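Local coordinates for protein mannitol dehydrogenase (Pseudomonas fluorescens, PDB 1M2W) that probably catalyses the NAD-dependent interconversion of D-mannitol and D-fructose, acting as a mannitol 2-dehydrogenase, at residues V229-P234 with V256-F261; T233-T238 with Q370-C375. One frame throughout, in Å; residues are numbered along the deposited sequence.

Contact 1. Residues V229-P234 with V256-F261. With NAD (nicotinamide-adenine-dinucleotide), chain C; MTL (D-mannitol), chain D.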
loop_
_atom_site.group_PDB
_atom_site.type_symbol
_atom_site.label_atom_id
_atom_site.label_comp_id
_atom_site.label_asym_id
_atom_site.label_seq_id
_atom_site.Cartn_x
_atom_site.Cartn_y
_atom_site.Cartn_z
ATOM N N VAL A 229 -1.853 -7.142 4.781
ATOM C CA VAL A 229 -3.064 -6.751 4.080
ATOM C C VAL A 229 -2.881 -7.068 2.597
ATOM O O VAL A 229 -1.803 -6.876 2.078
ATOM C CB VAL A 229 -3.312 -5.230 4.251
ATOM C CG1 VAL A 229 -3.607 -4.948 5.751
ATOM C CG2 VAL A 229 -2.074 -4.434 3.798
ATOM N N ASP A 230 -3.932 -7.532 1.923
ATOM C CA ASP A 230 -3.761 -7.914 0.515
ATOM C C ASP A 230 -5.043 -7.797 -0.325
ATOM O O ASP A 230 -6.065 -8.394 0.020
ATOM C CB ASP A 230 -3.288 -9.400 0.461
ATOM C CG ASP A 230 -2.870 -9.881 -0.955
ATOM O OD1 ASP A 230 -2.826 -9.062 -1.899
ATOM O OD2 ASP A 230 -2.581 -11.094 -1.113
ATOM N N ARG A 231 -4.983 -6.976 -1.384
ATOM C CA ARG A 231 -6.045 -6.908 -2.375
ATOM C C ARG A 231 -5.542 -6.006 -3.508
ATOM O O ARG A 231 -5.252 -4.829 -3.273
ATOM C CB ARG A 231 -7.355 -6.329 -1.841
ATOM C CG ARG A 231 -8.492 -6.567 -2.878
ATOM C CD ARG A 231 -9.877 -6.334 -2.339
ATOM N NE ARG A 231 -10.831 -7.253 -2.981
ATOM C CZ ARG A 231 -12.097 -7.406 -2.611
ATOM N NH1 ARG A 231 -12.604 -6.695 -1.616
ATOM N NH2 ARG A 231 -12.860 -8.328 -3.208
ATOM N N ILE A 232 -5.396 -6.562 -4.722
ATOM C CA ILE A 232 -4.921 -5.754 -5.840
ATOM C C ILE A 232 -6.029 -4.779 -6.233
ATOM O O ILE A 232 -7.172 -5.169 -6.503
ATOM C CB ILE A 232 -4.502 -6.651 -6.992
ATOM C CG1 ILE A 232 -3.275 -7.488 -6.546
ATOM C CG2 ILE A 232 -4.186 -5.812 -8.248
ATOM C CD1 ILE A 232 -2.958 -8.634 -7.531
ATOM N N THR A 233 -5.672 -3.502 -6.253
ATOM C CA THR A 233 -6.621 -2.414 -6.542
ATOM C C THR A 233 -5.966 -1.414 -7.509
ATOM O O THR A 233 -5.121 -0.614 -7.108
ATOM C CB THR A 233 -6.963 -1.680 -5.185
ATOM O OG1 THR A 233 -7.412 -2.664 -4.229
ATOM C CG2 THR A 233 -8.094 -0.643 -5.376
ATOM N N PRO A 234 -6.340 -1.441 -8.786
ATOM C CA PRO A 234 -5.779 -0.518 -9.792
ATOM C C PRO A 234 -6.173 0.945 -9.558
ATOM O O PRO A 234 -7.067 1.285 -8.729
ATOM C CB PRO A 234 -6.422 -0.986 -11.115
ATOM C CG PRO A 234 -6.882 -2.387 -10.842
ATOM C CD PRO A 234 -7.326 -2.364 -9.392
ATOM N N VAL A 256 -14.534 1.830 -7.078
ATOM C CA VAL A 256 -13.202 1.285 -6.843
ATOM C C VAL A 256 -13.202 -0.093 -7.488
ATOM O O VAL A 256 -14.127 -0.876 -7.279
ATOM C CB VAL A 256 -12.836 1.182 -5.338
ATOM C CG1 VAL A 256 -13.842 0.321 -4.541
ATOM C CG2 VAL A 256 -11.428 0.557 -5.218
ATOM N N VAL A 257 -12.224 -0.338 -8.362
ATOM C CA VAL A 257 -12.116 -1.655 -9.015
ATOM C C VAL A 257 -11.108 -2.446 -8.199
ATOM O O VAL A 257 -10.142 -1.871 -7.677
ATOM C CB VAL A 257 -11.560 -1.504 -10.448
ATOM C CG1 VAL A 257 -10.982 -2.836 -10.965
ATOM C CG2 VAL A 257 -12.674 -1.091 -11.371
ATOM N N CYS A 258 -11.321 -3.746 -8.052
ATOM C CA CYS A 258 -10.358 -4.578 -7.315
ATOM C C CYS A 258 -10.535 -6.009 -7.804
ATOM O O CYS A 258 -11.505 -6.313 -8.509
ATOM C CB CYS A 258 -10.620 -4.548 -5.796
ATOM S SG CYS A 258 -12.306 -5.067 -5.306
ATOM N N GLU A 259 -9.604 -6.881 -7.443
ATOM C CA GLU A 259 -9.702 -8.302 -7.817
ATOM C C GLU A 259 -10.609 -8.992 -6.787
ATOM O O GLU A 259 -10.887 -8.444 -5.709
ATOM C CB GLU A 259 -8.313 -8.964 -7.745
ATOM C CG GLU A 259 -7.766 -8.893 -6.286
ATOM C CD GLU A 259 -6.452 -9.649 -6.128
ATOM O OE1 GLU A 259 -5.640 -9.277 -5.257
ATOM O OE2 GLU A 259 -6.250 -10.649 -6.865
ATOM N N PRO A 260 -11.101 -10.202 -7.108
ATOM C CA PRO A 260 -11.966 -10.918 -6.169
ATOM C C PRO A 260 -11.251 -11.311 -4.869
ATOM O O PRO A 260 -11.842 -11.248 -3.789
ATOM C CB PRO A 260 -12.368 -12.179 -6.958
ATOM C CG PRO A 260 -12.350 -11.720 -8.373
ATOM C CD PRO A 260 -11.126 -10.837 -8.448
ATOM N N PHE A 261 -9.989 -11.719 -4.974
ATOM C CA PHE A 261 -9.251 -12.190 -3.793
ATOM C C PHE A 261 -9.024 -11.073 -2.789
ATOM O O PHE A 261 -8.792 -9.943 -3.187
ATOM C CB PHE A 261 -7.888 -12.747 -4.181
ATOM C CG PHE A 261 -7.079 -13.229 -2.992
ATOM C CD1 PHE A 261 -7.327 -14.489 -2.432
ATOM C CD2 PHE A 261 -6.112 -12.417 -2.402
ATOM C CE1 PHE A 261 -6.607 -14.929 -1.285
ATOM C CE2 PHE A 261 -5.392 -12.856 -1.267
ATOM C CZ PHE A 261 -5.644 -14.107 -0.722
HETATM P PA NAD C . -4.397 5.815 -3.802
HETATM O O1A NAD C . -3.444 6.537 -4.606
HETATM O O2A NAD C . -5.814 5.429 -4.259
HETATM O O5B NAD C . -4.567 6.591 -2.393
HETATM C C5B NAD C . -3.384 6.857 -1.593
HETATM C C4B NAD C . -4.016 7.606 -0.383
HETATM O O4B NAD C . -2.883 7.931 0.543
HETATM C C3B NAD C . -4.577 9.008 -0.706
HETATM O O3B NAD C . -5.583 9.199 0.273
HETATM C C2B NAD C . -3.371 9.919 -0.532
HETATM O O2B NAD C . -3.639 11.328 -0.460
HETATM C C1B NAD C . -2.815 9.349 0.773
HETATM N N9A NAD C . -1.450 9.737 1.023
HETATM C C8A NAD C . -0.319 9.725 0.226
HETATM N N7A NAD C . 0.778 10.140 0.844
HETATM C C5A NAD C . 0.311 10.440 2.131
HETATM C C6A NAD C . 1.012 10.912 3.243
HETATM N N6A NAD C . 2.322 11.167 3.292
HETATM N N1A NAD C . 0.268 11.142 4.431
HETATM C C2A NAD C . -1.118 10.898 4.487
HETATM N N3A NAD C . -1.849 10.412 3.400
HETATM C C4A NAD C . -1.070 10.202 2.238
HETATM O O3 NAD C . -3.694 4.456 -3.354
HETATM P PN NAD C . -4.179 3.071 -2.726
HETATM O O1N NAD C . -4.509 2.071 -3.779
HETATM O O2N NAD C . -5.245 3.416 -1.771
HETATM O O5D NAD C . -2.822 2.591 -1.974
HETATM C C5D NAD C . -2.547 3.239 -0.685
HETATM C C4D NAD C . -1.657 2.380 0.181
HETATM O O4D NAD C . -2.296 1.235 0.802
HETATM C C3D NAD C . -0.337 1.817 -0.459
HETATM O O3D NAD C . 0.671 2.795 -0.554
HETATM C C2D NAD C . -0.002 0.577 0.393
HETATM O O2D NAD C . 0.861 0.759 1.553
HETATM C C1D NAD C . -1.386 0.060 0.747
HETATM N N1N NAD C . -1.893 -0.938 -0.232
HETATM C C2N NAD C . -2.354 -0.710 -1.579
HETATM C C3N NAD C . -2.740 -1.865 -2.307
HETATM C C7N NAD C . -3.191 -1.737 -3.763
HETATM O O7N NAD C . -3.391 -2.845 -4.478
HETATM N N7N NAD C . -3.274 -0.521 -4.235
HETATM C C4N NAD C . -2.659 -3.173 -1.702
HETATM C C5N NAD C . -2.207 -3.311 -0.366
HETATM C C6N NAD C . -1.822 -2.218 0.367
HETATM O O1 MTL D . -2.149 -6.549 -2.013
HETATM C C1 MTL D . -1.364 -6.294 -3.195
HETATM C C2 MTL D . -0.772 -4.893 -3.050
HETATM O O2 MTL D . 0.072 -4.793 -1.869
HETATM C C3 MTL D . -0.009 -4.495 -4.318
HETATM O O3 MTL D . -0.993 -4.288 -5.373
HETATM C C4 MTL D . 0.781 -3.183 -4.080
HETATM O O4 MTL D . -0.111 -2.064 -4.082
HETATM C C5 MTL D . 1.811 -2.990 -5.195
HETATM O O5 MTL D . 2.800 -4.015 -5.130
HETATM C C6 MTL D . 2.506 -1.580 -5.091
HETATM O O6 MTL D . 3.610 -1.570 -5.993
HETATM O O HOH W 1 -9.609 1.310 -8.259
#

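Contact 2. Residues T233-T238 with Q370-C375. With NAD (nicotinamide-adenine-dinucleotide), chain C; MTL (D-mannitol), chain D.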
loop_
_atom_site.group_PDB
_atom_site.type_symbol
_atom_site.label_atom_id
_atom_site.label_comp_id
_atom_site.label_asym_id
_atom_site.label_seq_id
_atom_site.Cartn_x
_atom_site.Cartn_y
_atom_site.Cartn_z
ATOM N N THR A 233 -5.672 -3.502 -6.253
ATOM C CA THR A 233 -6.621 -2.414 -6.542
ATOM C C THR A 233 -5.966 -1.414 -7.509
ATOM O O THR A 233 -5.121 -0.614 -7.108
ATOM C CB THR A 233 -6.963 -1.680 -5.185
ATOM O OG1 THR A 233 -7.412 -2.664 -4.229
ATOM C CG2 THR A 233 -8.094 -0.643 -5.376
ATOM N N PRO A 234 -6.340 -1.441 -8.786
ATOM C CA PRO A 234 -5.779 -0.518 -9.792
ATOM C C PRO A 234 -6.173 0.945 -9.558
ATOM O O PRO A 234 -7.067 1.285 -8.729
ATOM C CB PRO A 234 -6.422 -0.986 -11.115
ATOM C CG PRO A 234 -6.882 -2.387 -10.842
ATOM C CD PRO A 234 -7.326 -2.364 -9.392
HETATM N N MSE A 235 -5.519 1.838 -10.303
HETATM C CA MSE A 235 -5.902 3.237 -10.200
HETATM C C MSE A 235 -7.209 3.423 -10.954
HETATM O O MSE A 235 -7.536 2.697 -11.908
HETATM C CB MSE A 235 -4.835 4.154 -10.817
HETATM C CG MSE A 235 -3.467 3.967 -10.165
HETATM SE SE MSE A 235 -2.125 5.231 -10.951
HETATM C CE MSE A 235 -2.117 4.626 -12.796
ATOM N N THR A 236 -7.947 4.430 -10.512
ATOM C CA THR A 236 -9.216 4.791 -11.108
ATOM C C THR A 236 -9.000 5.073 -12.594
ATOM O O THR A 236 -7.947 5.579 -12.997
ATOM C CB THR A 236 -9.766 6.107 -10.417
ATOM O OG1 THR A 236 -10.949 6.561 -11.100
ATOM C CG2 THR A 236 -8.729 7.232 -10.505
ATOM N N SER A 237 -9.963 4.715 -13.426
ATOM C CA SER A 237 -9.860 5.042 -14.858
ATOM C C SER A 237 -11.230 5.333 -15.446
ATOM O O SER A 237 -12.260 4.791 -15.012
ATOM C CB SER A 237 -9.239 3.898 -15.673
ATOM O OG SER A 237 -10.131 2.819 -15.892
ATOM N N THR A 238 -11.234 6.205 -16.446
ATOM C CA THR A 238 -12.457 6.488 -17.156
ATOM C C THR A 238 -12.972 5.186 -17.765
ATOM O O THR A 238 -14.184 4.915 -17.733
ATOM C CB THR A 238 -12.175 7.464 -18.294
ATOM O OG1 THR A 238 -11.743 8.689 -17.707
ATOM C CG2 THR A 238 -13.409 7.639 -19.199
ATOM N N GLN A 370 -2.358 -1.029 -13.796
ATOM C CA GLN A 370 -1.349 -0.218 -14.486
ATOM C C GLN A 370 0.063 -0.376 -13.963
ATOM O O GLN A 370 0.275 -0.260 -12.766
ATOM C CB GLN A 370 -1.720 1.260 -14.377
ATOM C CG GLN A 370 -3.157 1.550 -14.831
ATOM C CD GLN A 370 -4.181 1.579 -13.698
ATOM O OE1 GLN A 370 -3.931 1.087 -12.616
ATOM N NE2 GLN A 370 -5.364 2.169 -13.972
ATOM N N LEU A 371 1.017 -0.628 -14.865
ATOM C CA LEU A 371 2.400 -0.749 -14.430
ATOM C C LEU A 371 2.809 0.605 -13.869
ATOM O O LEU A 371 3.669 0.670 -13.004
ATOM C CB LEU A 371 3.314 -1.153 -15.604
ATOM C CG LEU A 371 3.142 -2.594 -16.080
ATOM C CD1 LEU A 371 4.264 -2.865 -17.092
ATOM C CD2 LEU A 371 3.238 -3.568 -14.913
ATOM N N GLU A 372 2.185 1.703 -14.326
ATOM C CA GLU A 372 2.554 2.999 -13.757
ATOM C C GLU A 372 2.271 3.000 -12.247
ATOM O O GLU A 372 3.013 3.609 -11.465
ATOM C CB GLU A 372 1.779 4.179 -14.383
ATOM C CG GLU A 372 2.118 5.459 -13.670
ATOM C CD GLU A 372 1.492 6.716 -14.277
ATOM O OE1 GLU A 372 2.272 7.620 -14.709
ATOM O OE2 GLU A 372 0.242 6.799 -14.297
ATOM N N ARG A 373 1.182 2.351 -11.837
ATOM C CA ARG A 373 0.845 2.284 -10.423
ATOM C C ARG A 373 1.895 1.469 -9.632
ATOM O O ARG A 373 2.404 1.908 -8.587
ATOM C CB ARG A 373 -0.533 1.600 -10.238
ATOM C CG ARG A 373 -0.997 1.589 -8.793
ATOM C CD ARG A 373 -2.247 0.743 -8.635
ATOM N NE ARG A 373 -1.954 -0.704 -8.695
ATOM C CZ ARG A 373 -1.473 -1.405 -7.671
ATOM N NH1 ARG A 373 -1.216 -0.787 -6.491
ATOM N NH2 ARG A 373 -1.290 -2.718 -7.795
ATOM N N VAL A 374 2.207 0.286 -10.142
ATOM C CA VAL A 374 3.163 -0.604 -9.467
ATOM C C VAL A 374 4.563 0.059 -9.468
ATOM O O VAL A 374 5.262 0.004 -8.471
ATOM C CB VAL A 374 3.195 -1.984 -10.145
ATOM C CG1 VAL A 374 4.143 -2.918 -9.389
ATOM C CG2 VAL A 374 1.805 -2.573 -10.115
ATOM N N CYS A 375 4.923 0.723 -10.575
ATOM C CA CYS A 375 6.218 1.401 -10.677
ATOM C C CYS A 375 6.359 2.559 -9.751
ATOM O O CYS A 375 7.483 2.885 -9.293
ATOM C CB CYS A 375 6.456 2.007 -12.088
ATOM S SG CYS A 375 6.647 0.886 -13.447
HETATM P PA NAD C . -4.397 5.815 -3.802
HETATM O O1A NAD C . -3.444 6.537 -4.606
HETATM O O2A NAD C . -5.814 5.429 -4.259
HETATM O O5B NAD C . -4.567 6.591 -2.393
HETATM C C5B NAD C . -3.384 6.857 -1.593
HETATM C C4B NAD C . -4.016 7.606 -0.383
HETATM O O4B NAD C . -2.883 7.931 0.543
HETATM C C3B NAD C . -4.577 9.008 -0.706
HETATM O O3B NAD C . -5.583 9.199 0.273
HETATM C C2B NAD C . -3.371 9.919 -0.532
HETATM O O2B NAD C . -3.639 11.328 -0.460
HETATM C C1B NAD C . -2.815 9.349 0.773
HETATM N N9A NAD C . -1.450 9.737 1.023
HETATM C C8A NAD C . -0.319 9.725 0.226
HETATM N N7A NAD C . 0.778 10.140 0.844
HETATM C C5A NAD C . 0.311 10.440 2.131
HETATM C C6A NAD C . 1.012 10.912 3.243
HETATM N N6A NAD C . 2.322 11.167 3.292
HETATM N N1A NAD C . 0.268 11.142 4.431
HETATM C C2A NAD C . -1.118 10.898 4.487
HETATM N N3A NAD C . -1.849 10.412 3.400
HETATM C C4A NAD C . -1.070 10.202 2.238
HETATM O O3 NAD C . -3.694 4.456 -3.354
HETATM P PN NAD C . -4.179 3.071 -2.726
HETATM O O1N NAD C . -4.509 2.071 -3.779
HETATM O O2N NAD C . -5.245 3.416 -1.771
HETATM O O5D NAD C . -2.822 2.591 -1.974
HETATM C C5D NAD C . -2.547 3.239 -0.685
HETATM C C4D NAD C . -1.657 2.380 0.181
HETATM O O4D NAD C . -2.296 1.235 0.802
HETATM C C3D NAD C . -0.337 1.817 -0.459
HETATM O O3D NAD C . 0.671 2.795 -0.554
HETATM C C2D NAD C . -0.002 0.577 0.393
HETATM O O2D NAD C . 0.861 0.759 1.553
HETATM C C1D NAD C . -1.386 0.060 0.747
HETATM N N1N NAD C . -1.893 -0.938 -0.232
HETATM C C2N NAD C . -2.354 -0.710 -1.579
HETATM C C3N NAD C . -2.740 -1.865 -2.307
HETATM C C7N NAD C . -3.191 -1.737 -3.763
HETATM O O7N NAD C . -3.391 -2.845 -4.478
HETATM N N7N NAD C . -3.274 -0.521 -4.235
HETATM C C4N NAD C . -2.659 -3.173 -1.702
HETATM C C5N NAD C . -2.207 -3.311 -0.366
HETATM C C6N NAD C . -1.822 -2.218 0.367
HETATM O O1 MTL D . -2.149 -6.549 -2.013
HETATM C C1 MTL D . -1.364 -6.294 -3.195
HETATM C C2 MTL D . -0.772 -4.893 -3.050
HETATM O O2 MTL D . 0.072 -4.793 -1.869
HETATM C C3 MTL D . -0.009 -4.495 -4.318
HETATM O O3 MTL D . -0.993 -4.288 -5.373
HETATM C C4 MTL D . 0.781 -3.183 -4.080
HETATM O O4 MTL D . -0.111 -2.064 -4.082
HETATM C C5 MTL D . 1.811 -2.990 -5.195
HETATM O O5 MTL D . 2.800 -4.015 -5.130
HETATM C C6 MTL D . 2.506 -1.580 -5.091
HETATM O O6 MTL D . 3.610 -1.570 -5.993
#

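Contact 1. Residues V229-P234 with V256-F261
Glu-259 OE1 is gripped from two sources: the N-H of Ile-232 reaches it at 2.8 Å, nearly straight (167°) but on the anti side and tilted from the carboxylate plane, and Arg-361 forms a salt bridge with it. Glu-259 N returns a bond to Ile-232 O. Glu-259 OE1 and Asp-230 OD1 approach to 4.4 Å, a pairing of like charges that Arg-361, salt-bridged to both, probably makes tolerable. Mannitol O1 is likewise held twice, donating to Asp-230 OD1 at 2.6 Å and accepting from Arg-231 N; Thr-233 N holds NAD O7N. The contact lies within the Rossmann domain, where the chain leaving strand 227-230 passes the edge strand 256-258 of the large sheet and meets both ligands. The guanidinium of Arg-231 turns to the backbone of the other segment: NE donates to Glu-259 O from 3.0 Å, nearly in line with the C=O bond, and NH2 adds weak bonds to Glu-259 O and Pro-260 O. Cys-258 SG sits over one guanidinium face, 3.5 Å from Arg-231 NE. NH1 and NH2 find further partners in Ala-40 O and Glu-87, so the buried charge is held on several sides. With Thr-233 CG2 anti to the backbone N, the methyl lies 3.5 Å from Val-256 CG2. Asp-230 OD2 meets the Phe-261 ring at its edge, 3.3 Å from CE2.

Contact 2. Residues T233-T238 with Q370-C375
Thr-233 O lies over one face of the Arg-373 guanidinium, offset toward the rim and 3.5 Å from NE, while mannitol occupies the edge. There NH1 donates almost straight to mannitol O4 (2.9 Å, 171°) and NH2 to mannitol O3; NE is salt-bridged to Asp-369, which restrains the group's rotation. CG anti to the backbone N (chi1 -176°) and a bend at chi3 carry the guanidinium to the polyol. The Gln-370 amide grips the backbone of selenomethionine Met-235 at two points: OE1 accepts from Met-235 N at 2.9 Å, and NE2 donates to Met-235 O at 3.0 Å, with that oxygen in the amide plane but NE2 well above the carbonyl plane. Gln-370 is the N-cap residue of helix 371-375, so this pair ties the start of a helix in the C-terminal domain to the Rossmann-domain loop between strand 227-230 and helix 238-248. Were Gln-370 cut back to an alanine, both backbone polar groups of Met-235 would lose these mates and the loop would probably shift against the helix start. Alongside, Met-235 and Arg-373 run past each other in opposite directions, CG to CG 3.7 Å, and the Met-235 methyl CE reaches Glu-372 OE2 at 3.5 Å.

Overall arrangement
Both contacts start from the chain that follows strand 227-230 and share Thr-233 and Pro-234; their centres lie 11 Å apart. Contact 1 is buried and stays within the Rossmann domain, whereas contact 2 is only partly buried and joins that domain to the C-terminal one. Each puts a charged side chain on mannitol, which is thus held from both domains, O1 by contact 1 and O3 and O4 by contact 2, with the nicotinamide beside it. The difference lies in what joins the segments: buried backbone bonds plus Arg-231 and Glu-259 in contact 1, one neutral amide with partly exposed packing in contact 2. Ile-232 CG2 touches Arg-373 NH2 at 4.3 Å.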